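Local atomic coordinates of putative iron-regulated protein A (PDB entry 4ECG), a protein that binds calcium ions and, as an imelysin-like member of the M75 peptidase family, probably takes part in iron uptake, perhaps as a metalloendopeptidase. Residues 111-115 with 116-120; 162-166 with 167-171; 244-248 with 249-253; 86-89 with 90-94. All blocks are in the same frame, centred on the assembly; numbering follows the deposited sequence.

In the fold
The four contacts follow one another along the chain in the order 4, 1, 2, 3. None nests in or crosses another, and each spans a single unbroken stretch. Contact 4 (86-94) turns the chain out of helix 71-89 near the centre of the molecule. Contact 1 (111-120) caps the start of helix 115-124. Contact 2 (162-171) closes a surface loop between strand 160-161 and helix 171-196. Contact 3 (244-253) is a widened turn within helix 239-259. Contacts 3 and 4 meet through long, weak ion pairs from K250 to E89 and E92. Contacts 1 and 2 stay about 8 Å apart at their nearest atoms. Every contact has a calcium ion nearby.

Contact 1: 111-115 with 116-120; sequences WPLDK and NGIEE. With CA (calcium ion), chain K.
D114 caps helix 115-124 from an unusual direction: the amide of G117 meets its OD1 from well above the carboxylate plane, 63° out of it. The capping bond G117 N to D114 OD1 is 3.1 Å long and nearly straight. D114 sits at the N-cap and is also the centre of an inverse gamma turn, closed by a weak bond from K115 N to L113 O. Its CG lies anti to the backbone N (chi1 175°), which swings the carboxylate over the first helical turn. Water 2 joins D114 OD1 to N116 N. The helix proper starts with I118 N bonded to D114 O at 3.0 Å and E119 N bonded to K115 O. Beside the cap, L113 CB touches I118 CD1 at 4.0 Å, and the two side chains continue onto helix 147-155. At the loop end, W111 precedes a cis peptide to P112. Its ring meets H149 edge-to-face. W111 O binds a calcium ion at 2.3 Å. The N-terminal end of the helix would probably favour the ionised form of the buried D114 carboxylate, though its acidic neighbours E139 and D140 may offset the effect.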
# COMPACT_ATOMS: atom_id res chain seq x y z
N TRP A 111 4.74 7.07 -8.05
CA TRP A 111 6.18 6.95 -8.11
C TRP A 111 6.59 6.37 -9.46
O TRP A 111 5.91 5.48 -10.00
CB TRP A 111 6.65 6.03 -6.98
CG TRP A 111 8.14 5.94 -6.87
CD1 TRP A 111 8.97 4.92 -7.31
CD2 TRP A 111 9.04 6.95 -6.32
NE1 TRP A 111 10.29 5.24 -7.10
CE2 TRP A 111 10.40 6.44 -6.52
CE3 TRP A 111 8.87 8.22 -5.80
CZ2 TRP A 111 11.51 7.16 -6.13
CZ3 TRP A 111 9.99 8.94 -5.40
CH2 TRP A 111 11.28 8.42 -5.55
N PRO A 112 7.67 6.90 -10.06
CA PRO A 112 8.46 8.08 -9.64
C PRO A 112 7.76 9.41 -9.96
O PRO A 112 6.66 9.42 -10.53
CB PRO A 112 9.75 7.96 -10.47
CG PRO A 112 9.31 7.26 -11.69
CD PRO A 112 8.22 6.30 -11.28
N LEU A 113 8.42 10.50 -9.60
CA LEU A 113 7.89 11.81 -9.72
C LEU A 113 8.45 12.49 -10.96
O LEU A 113 9.53 12.18 -11.42
CB LEU A 113 8.23 12.65 -8.46
CG LEU A 113 7.72 12.14 -7.12
CD1 LEU A 113 8.39 12.95 -5.99
CD2 LEU A 113 6.18 12.16 -7.03
N ASP A 114 7.70 13.47 -11.47
CA ASP A 114 8.20 14.36 -12.47
C ASP A 114 8.95 15.51 -11.80
O ASP A 114 8.41 16.61 -11.56
CB ASP A 114 7.05 14.85 -13.33
CG ASP A 114 7.47 15.92 -14.35
OD1 ASP A 114 8.69 16.13 -14.54
OD2 ASP A 114 6.58 16.54 -14.97
N LYS A 115 10.22 15.25 -11.53
CA LYS A 115 11.07 16.16 -10.79
C LYS A 115 11.29 17.46 -11.55
O LYS A 115 11.30 18.51 -10.95
CB LYS A 115 12.40 15.47 -10.44
CG LYS A 115 12.20 14.31 -9.45
CD LYS A 115 13.51 13.61 -9.04
CE LYS A 115 14.01 12.65 -10.11
NZ LYS A 115 15.52 12.69 -10.18
N ASN A 116 11.42 17.43 -12.85
CA ASN A 116 11.51 18.71 -13.56
C ASN A 116 10.26 19.60 -13.43
O ASN A 116 10.37 20.81 -13.26
CB ASN A 116 11.89 18.55 -15.06
CG ASN A 116 13.34 18.03 -15.26
OD1 ASN A 116 14.16 17.92 -14.34
ND2 ASN A 116 13.64 17.70 -16.48
N GLY A 117 9.08 19.01 -13.52
CA GLY A 117 7.83 19.75 -13.35
C GLY A 117 7.65 20.31 -11.94
O GLY A 117 7.17 21.45 -11.80
N ILE A 118 8.07 19.56 -10.90
CA ILE A 118 8.01 20.06 -9.51
C ILE A 118 8.87 21.33 -9.37
O ILE A 118 8.43 22.37 -8.87
CB ILE A 118 8.44 18.98 -8.49
CG1 ILE A 118 7.46 17.80 -8.52
CG2 ILE A 118 8.50 19.56 -7.06
CD1 ILE A 118 7.89 16.53 -7.78
N GLU A 119 10.09 21.26 -9.88
CA GLU A 119 11.03 22.37 -9.82
C GLU A 119 10.48 23.59 -10.56
O GLU A 119 10.65 24.75 -10.13
CB GLU A 119 12.38 21.95 -10.42
CG GLU A 119 13.59 22.63 -9.78
CD GLU A 119 14.90 22.26 -10.48
OE1 GLU A 119 15.33 21.08 -10.36
OE2 GLU A 119 15.49 23.14 -11.17
N GLU A 120 9.80 23.31 -11.67
CA GLU A 120 9.22 24.34 -12.49
C GLU A 120 8.10 25.04 -11.72
O GLU A 120 8.01 26.28 -11.73
CB GLU A 120 8.70 23.73 -13.80
CG GLU A 120 8.35 24.73 -14.90
CD GLU A 120 7.54 24.06 -16.01
OE1 GLU A 120 8.04 23.10 -16.62
OE2 GLU A 120 6.38 24.47 -16.23
CA CA K . 4.81 3.68 -11.01
O HOH W 1 3.45 5.66 -10.93
O HOH W 2 11.21 15.16 -14.68
O HOH W 3 7.00 2.96 -11.81
O HOH W 4 4.10 3.63 -8.65

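Contact 2: 162-166 with 167-171; sequences RDLET and SPFAK. With CA (calcium ion), chain D.
R162 and F169 form a cation-pi stack. The guanidinium lies flat over one face of the ring, with centres 3.9 Å apart and planes at 19°. NH1 lies over the ring but is displaced toward its rim. The arginine chain is extended, with CG anti to the backbone N (chi1 172°), and this carries the charged end across to the phenylalanine. L164 makes the apolar contact: its CD2 comes to the ring edge, 3.7 Å from F169 CD2. The ring is thus met on a face by a cation and at its rim by a methyl.

Hydrogen bonds fix the guanidinium. R162 NE gives a bond of 2.8 Å to S167 O, lying in both the guanidinium and the carbonyl plane. NH2 adds weak bonds to S167 O and P168 O. S167 N bonds D163 O at 2.9 Å, and water 5 links L164 O to F169 N. S167 OG is buried here without a polar partner in the model.

Metal binding holds the turn at 163-166. D163 OD1 and E165 OE1 each lie 2.3 Å from a calcium ion, which waters 6, 7 and 8 also bind. D163 OD2, a longer ligand, accepts from T166 N at 2.7 Å in an Asx motif. T166 OG1 reaches the same oxygen from above the carboxylate plane.

The loop joins strand 160-161 to helix 171-196. R162 NH1 bonds M154 O of helix 147-155 and forms a salt bridge with E173, whose OE1 accepts from A170 N.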
# COMPACT_ATOMS: atom_id res chain seq x y z
N ARG A 162 14.54 17.23 6.83
CA ARG A 162 15.32 18.17 6.03
C ARG A 162 15.95 19.20 6.91
O ARG A 162 15.39 19.55 7.96
CB ARG A 162 14.40 18.83 5.00
CG ARG A 162 14.97 19.98 4.20
CD ARG A 162 13.90 20.37 3.24
NE ARG A 162 14.25 21.44 2.34
CZ ARG A 162 13.49 21.79 1.31
NH1 ARG A 162 12.36 21.11 1.08
NH2 ARG A 162 13.84 22.79 0.51
N ASP A 163 17.14 19.65 6.55
CA ASP A 163 17.74 20.68 7.40
C ASP A 163 17.35 22.09 6.87
O ASP A 163 17.64 22.47 5.72
CB ASP A 163 19.24 20.48 7.53
CG ASP A 163 19.89 21.48 8.49
OD1 ASP A 163 19.89 21.21 9.73
OD2 ASP A 163 20.36 22.53 7.96
N LEU A 164 16.69 22.87 7.73
CA LEU A 164 16.11 24.15 7.25
C LEU A 164 17.12 25.24 6.83
O LEU A 164 16.76 26.14 6.07
CB LEU A 164 15.10 24.66 8.26
CG LEU A 164 13.89 23.72 8.44
CD1 LEU A 164 13.15 24.11 9.72
CD2 LEU A 164 12.94 23.79 7.24
N GLU A 165 18.39 25.13 7.26
CA GLU A 165 19.47 26.08 6.85
C GLU A 165 20.35 25.42 5.75
O GLU A 165 20.68 26.07 4.79
CB GLU A 165 20.31 26.52 8.07
CG GLU A 165 19.50 27.04 9.28
CD GLU A 165 18.73 25.95 10.08
OE1 GLU A 165 19.27 24.84 10.29
OE2 GLU A 165 17.57 26.19 10.52
N THR A 166 20.67 24.12 5.86
CA THR A 166 21.44 23.39 4.78
C THR A 166 20.68 23.39 3.41
O THR A 166 21.27 23.62 2.38
CB THR A 166 21.75 21.90 5.16
OG1 THR A 166 22.54 21.81 6.36
CG2 THR A 166 22.47 21.18 4.04
N SER A 167 19.36 23.13 3.42
CA SER A 167 18.57 23.07 2.16
C SER A 167 17.31 23.90 2.33
O SER A 167 16.23 23.38 2.55
CB SER A 167 18.25 21.61 1.75
OG SER A 167 18.69 20.67 2.73
N PRO A 168 17.44 25.21 2.23
CA PRO A 168 16.30 26.04 2.63
C PRO A 168 15.09 25.95 1.72
O PRO A 168 15.21 25.87 0.52
CB PRO A 168 16.88 27.46 2.59
CG PRO A 168 18.13 27.38 1.77
CD PRO A 168 18.67 26.01 2.05
N PHE A 169 13.91 26.00 2.30
CA PHE A 169 12.66 26.05 1.52
C PHE A 169 12.54 27.29 0.68
O PHE A 169 12.86 28.38 1.17
CB PHE A 169 11.45 26.03 2.49
CG PHE A 169 10.92 24.66 2.82
CD1 PHE A 169 9.99 24.05 2.00
CD2 PHE A 169 11.31 24.01 3.96
CE1 PHE A 169 9.48 22.81 2.30
CE2 PHE A 169 10.81 22.75 4.27
CZ PHE A 169 9.89 22.15 3.44
N ALA A 170 12.07 27.15 -0.57
CA ALA A 170 11.49 28.29 -1.30
C ALA A 170 10.05 28.60 -0.79
O ALA A 170 9.31 27.67 -0.46
CB ALA A 170 11.48 28.01 -2.81
N LYS A 171 9.66 29.88 -0.73
CA LYS A 171 8.31 30.33 -0.29
C LYS A 171 7.24 29.55 -1.08
O LYS A 171 6.26 29.10 -0.53
CB LYS A 171 8.12 31.88 -0.50
CG LYS A 171 7.38 32.78 0.56
CD LYS A 171 6.72 34.11 -0.04
CE LYS A 171 6.70 35.47 0.77
NZ LYS A 171 7.67 36.68 0.54
CA CA D . 20.72 23.14 10.76
O HOH W 5 14.10 26.72 5.14
O HOH W 6 19.05 22.55 12.71
O HOH W 7 21.62 24.92 11.85
O HOH W 8 22.26 23.26 9.15

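Contact 3: 244-248 with 249-253; sequences NEVGS and AKITD. With CA (calcium ion), chain H.
Helix 239-259 widens here into a pi-type turn: E245 O accepts from both A249 N and K250 N, and I251 N bonds V246 O at 3.1 Å, while the axes of the two halves differ by just 10°. The shift carries on at T252, whose N makes a weak bond to G247 O. The stronger grip on that carbonyl comes from T252 OG1, 2.6 Å from G247 O. With chi1 at -63°, OG1 sits beside the backbone N and faces G247 O one turn back. A valine in its place would probably cost G247 O its short hydroxyl bond, with the weak bond from T252 N remaining.

S248 O is the carbonyl left for the metal. It binds a calcium ion at 2.6 Å, and D253 OD1 binds the same ion from five residues on. Waters 9, 10 and 11 complete the ligands found. The two protein oxygens stand 3.3 Å apart, S248 O to D253 OD1, held together by the ion between them. S248 OG turns the other way and bonds N244 O.

E245 bends so that its OE1 lies against A249 CB at 3.5 Å. Its CG meets K250 CE, the two chains crossing at about a right angle. V246 CG1 touches I251 CD1 at 3.8 Å.

K250 runs out extended to bond N291 of helix 284-300. Y288 of that helix covers V246, K250 and I251. Helix 355-377 packs against I251 and T252 through T362.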
# COMPACT_ATOMS: atom_id res chain seq x y z
N ASN A 244 2.75 -10.17 -5.32
CA ASN A 244 3.49 -10.21 -6.56
C ASN A 244 4.20 -8.89 -6.85
O ASN A 244 5.29 -8.89 -7.41
CB ASN A 244 2.54 -10.57 -7.67
CG ASN A 244 3.22 -10.64 -8.99
OD1 ASN A 244 4.06 -11.48 -9.19
ND2 ASN A 244 2.88 -9.72 -9.88
N GLU A 245 3.57 -7.78 -6.50
CA GLU A 245 4.13 -6.44 -6.74
C GLU A 245 5.32 -6.15 -5.84
O GLU A 245 6.34 -5.61 -6.29
CB GLU A 245 3.02 -5.39 -6.56
CG GLU A 245 3.42 -3.91 -6.50
CD GLU A 245 3.61 -3.21 -7.85
OE1 GLU A 245 3.56 -3.92 -8.90
OE2 GLU A 245 3.81 -1.94 -7.84
N VAL A 246 5.20 -6.47 -4.55
CA VAL A 246 6.36 -6.31 -3.62
C VAL A 246 7.59 -7.09 -4.15
O VAL A 246 8.68 -6.56 -4.25
CB VAL A 246 6.02 -6.74 -2.18
CG1 VAL A 246 7.27 -6.71 -1.32
CG2 VAL A 246 4.95 -5.84 -1.59
N GLY A 247 7.39 -8.34 -4.52
CA GLY A 247 8.51 -9.20 -4.95
C GLY A 247 9.04 -8.86 -6.33
O GLY A 247 10.21 -8.59 -6.47
N SER A 248 8.18 -8.84 -7.33
CA SER A 248 8.62 -8.54 -8.72
C SER A 248 8.89 -7.11 -9.06
O SER A 248 9.69 -6.90 -9.90
CB SER A 248 7.58 -8.96 -9.77
OG SER A 248 7.18 -10.25 -9.52
N ALA A 249 8.18 -6.15 -8.49
CA ALA A 249 8.36 -4.74 -8.84
C ALA A 249 9.15 -3.96 -7.81
O ALA A 249 10.17 -3.38 -8.14
CB ALA A 249 7.01 -4.05 -9.08
N LYS A 250 8.67 -3.89 -6.57
CA LYS A 250 9.21 -2.91 -5.63
C LYS A 250 10.65 -3.28 -5.20
O LYS A 250 11.49 -2.39 -5.02
CB LYS A 250 8.33 -2.76 -4.38
CG LYS A 250 6.88 -2.41 -4.63
CD LYS A 250 6.17 -2.04 -3.34
CE LYS A 250 4.73 -1.57 -3.59
NZ LYS A 250 4.17 -1.04 -2.30
N ILE A 251 10.90 -4.59 -5.04
CA ILE A 251 12.20 -5.07 -4.65
C ILE A 251 13.04 -5.36 -5.90
O ILE A 251 14.16 -4.86 -6.03
CB ILE A 251 12.12 -6.30 -3.70
CG1 ILE A 251 11.59 -5.90 -2.31
CG2 ILE A 251 13.52 -6.90 -3.50
CD1 ILE A 251 11.10 -7.04 -1.43
N THR A 252 12.47 -6.10 -6.86
CA THR A 252 13.27 -6.63 -8.00
C THR A 252 13.73 -5.51 -8.90
O THR A 252 14.90 -5.48 -9.28
CB THR A 252 12.57 -7.80 -8.75
OG1 THR A 252 12.41 -8.90 -7.84
CG2 THR A 252 13.37 -8.31 -9.96
N ASP A 253 12.87 -4.53 -9.17
CA ASP A 253 13.14 -3.57 -10.26
C ASP A 253 14.30 -2.61 -9.93
O ASP A 253 15.12 -2.30 -10.83
CB ASP A 253 11.87 -2.78 -10.74
CG ASP A 253 10.85 -3.65 -11.57
OD1 ASP A 253 11.17 -4.82 -11.97
OD2 ASP A 253 9.71 -3.13 -11.84
CA CA H . 9.63 -6.80 -12.54
O HOH W 9 8.41 -8.80 -13.27
O HOH W 10 7.07 -5.81 -12.67
O HOH W 11 9.40 -5.46 -14.62

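Contact 4: 86-89 with 90-94; sequences VPWE and QSEAF. With CA (calcium ion), chain F.
E89 and E92 are the first and last residues of a type I beta turn that ends helix 71-89 and places two glutamates side by side at a calcium site. The E89 chain can be followed outward. CB lies 3.3 Å from Q90 N. CG stands beside the backbone N (chi1 -70°), and the chain bends again at the next bond to bring the carboxylate alongside that of E92. CD comes 3.3 Å from E92 OE2. OE1 is a little closer to that oxygen and also receives a long, weak ion pair from K250. OE2 approaches closest, 2.9 Å from E92 OE2, with the carboxylate planes 81° apart. Carboxylate oxygens this close would probably repel one another unless the nearby calcium ion and K250 offset their charge. E92 OE2 binds the ion at 2.8 Å, and D109 supplies the other protein ligand. E89 OE2 stays 3.4 Å from the ion. An alanine here would remove this second carboxylate and would probably leave K250 and R85 each without a weak ion-pair partner beside the metal.

V86 CG1 packs alongside the amide of Q90, which bonds N290 and R303. The W88 indole bonds D109 through NE1, linking the turn to a metal ligand. W88 O accepts from both S91 N and S91 OG, which come from the same face of its plane; the S91 OG to W88 O bond measures 2.7 Å.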
# COMPACT_ATOMS: atom_id res chain seq x y z
N VAL A 86 1.64 4.05 7.46
CA VAL A 86 1.49 2.66 7.95
C VAL A 86 0.16 2.12 7.45
O VAL A 86 0.15 1.16 6.70
CB VAL A 86 1.73 2.50 9.46
CG1 VAL A 86 1.42 1.07 9.94
CG2 VAL A 86 3.18 2.90 9.83
N PRO A 87 -0.95 2.79 7.76
CA PRO A 87 -2.23 2.18 7.36
C PRO A 87 -2.47 2.19 5.87
O PRO A 87 -3.13 1.29 5.35
CB PRO A 87 -3.29 2.99 8.12
CG PRO A 87 -2.61 4.23 8.50
CD PRO A 87 -1.15 3.88 8.70
N TRP A 88 -1.93 3.17 5.19
CA TRP A 88 -2.07 3.20 3.76
C TRP A 88 -1.36 2.00 3.17
O TRP A 88 -1.89 1.35 2.29
CB TRP A 88 -1.52 4.50 3.17
CG TRP A 88 -1.32 4.45 1.68
CD1 TRP A 88 -0.14 4.51 1.01
CD2 TRP A 88 -2.34 4.31 0.64
NE1 TRP A 88 -0.33 4.42 -0.32
CE2 TRP A 88 -1.63 4.30 -0.61
CE3 TRP A 88 -3.71 4.19 0.63
CZ2 TRP A 88 -2.26 4.15 -1.82
CZ3 TRP A 88 -4.35 4.05 -0.60
CH2 TRP A 88 -3.64 4.02 -1.79
N GLU A 89 -0.15 1.69 3.61
CA GLU A 89 0.56 0.59 3.01
C GLU A 89 -0.03 -0.75 3.49
O GLU A 89 0.00 -1.73 2.77
CB GLU A 89 2.05 0.66 3.34
CG GLU A 89 2.83 1.75 2.68
CD GLU A 89 2.86 1.66 1.17
OE1 GLU A 89 3.49 0.77 0.59
OE2 GLU A 89 2.25 2.52 0.55
N GLN A 90 -0.59 -0.75 4.71
CA GLN A 90 -1.34 -1.88 5.24
C GLN A 90 -2.67 -2.08 4.53
O GLN A 90 -3.43 -2.99 4.89
CB GLN A 90 -1.51 -1.77 6.77
CG GLN A 90 -0.17 -1.95 7.49
CD GLN A 90 -0.27 -2.13 8.99
OE1 GLN A 90 -1.31 -1.96 9.58
NE2 GLN A 90 0.84 -2.44 9.60
N SER A 91 -2.93 -1.29 3.48
CA SER A 91 -4.21 -1.40 2.77
C SER A 91 -4.04 -1.82 1.34
O SER A 91 -5.03 -1.90 0.61
CB SER A 91 -4.96 -0.07 2.83
OG SER A 91 -4.50 0.81 1.85
N GLU A 92 -2.82 -2.14 0.94
CA GLU A 92 -2.55 -2.46 -0.45
C GLU A 92 -3.00 -3.86 -0.85
O GLU A 92 -2.97 -4.18 -2.06
CB GLU A 92 -1.10 -2.19 -0.85
CG GLU A 92 -0.82 -0.68 -0.97
CD GLU A 92 0.42 -0.29 -1.79
OE1 GLU A 92 0.77 -1.01 -2.76
OE2 GLU A 92 1.02 0.77 -1.47
N ALA A 93 -3.44 -4.68 0.11
CA ALA A 93 -4.02 -6.00 -0.24
C ALA A 93 -5.47 -5.84 -0.70
O ALA A 93 -6.07 -6.79 -1.20
CB ALA A 93 -3.95 -7.00 0.92
N PHE A 94 -6.01 -4.62 -0.54
CA PHE A 94 -7.35 -4.31 -0.99
C PHE A 94 -7.48 -2.94 -1.69
O PHE A 94 -8.20 -2.03 -1.24
CB PHE A 94 -8.36 -4.48 0.15
CG PHE A 94 -7.93 -3.90 1.46
CD1 PHE A 94 -7.16 -4.63 2.34
CD2 PHE A 94 -8.35 -2.65 1.85
CE1 PHE A 94 -6.83 -4.11 3.60
CE2 PHE A 94 -8.01 -2.13 3.06
CZ PHE A 94 -7.25 -2.86 3.95
CA CA F . 2.85 2.38 -2.75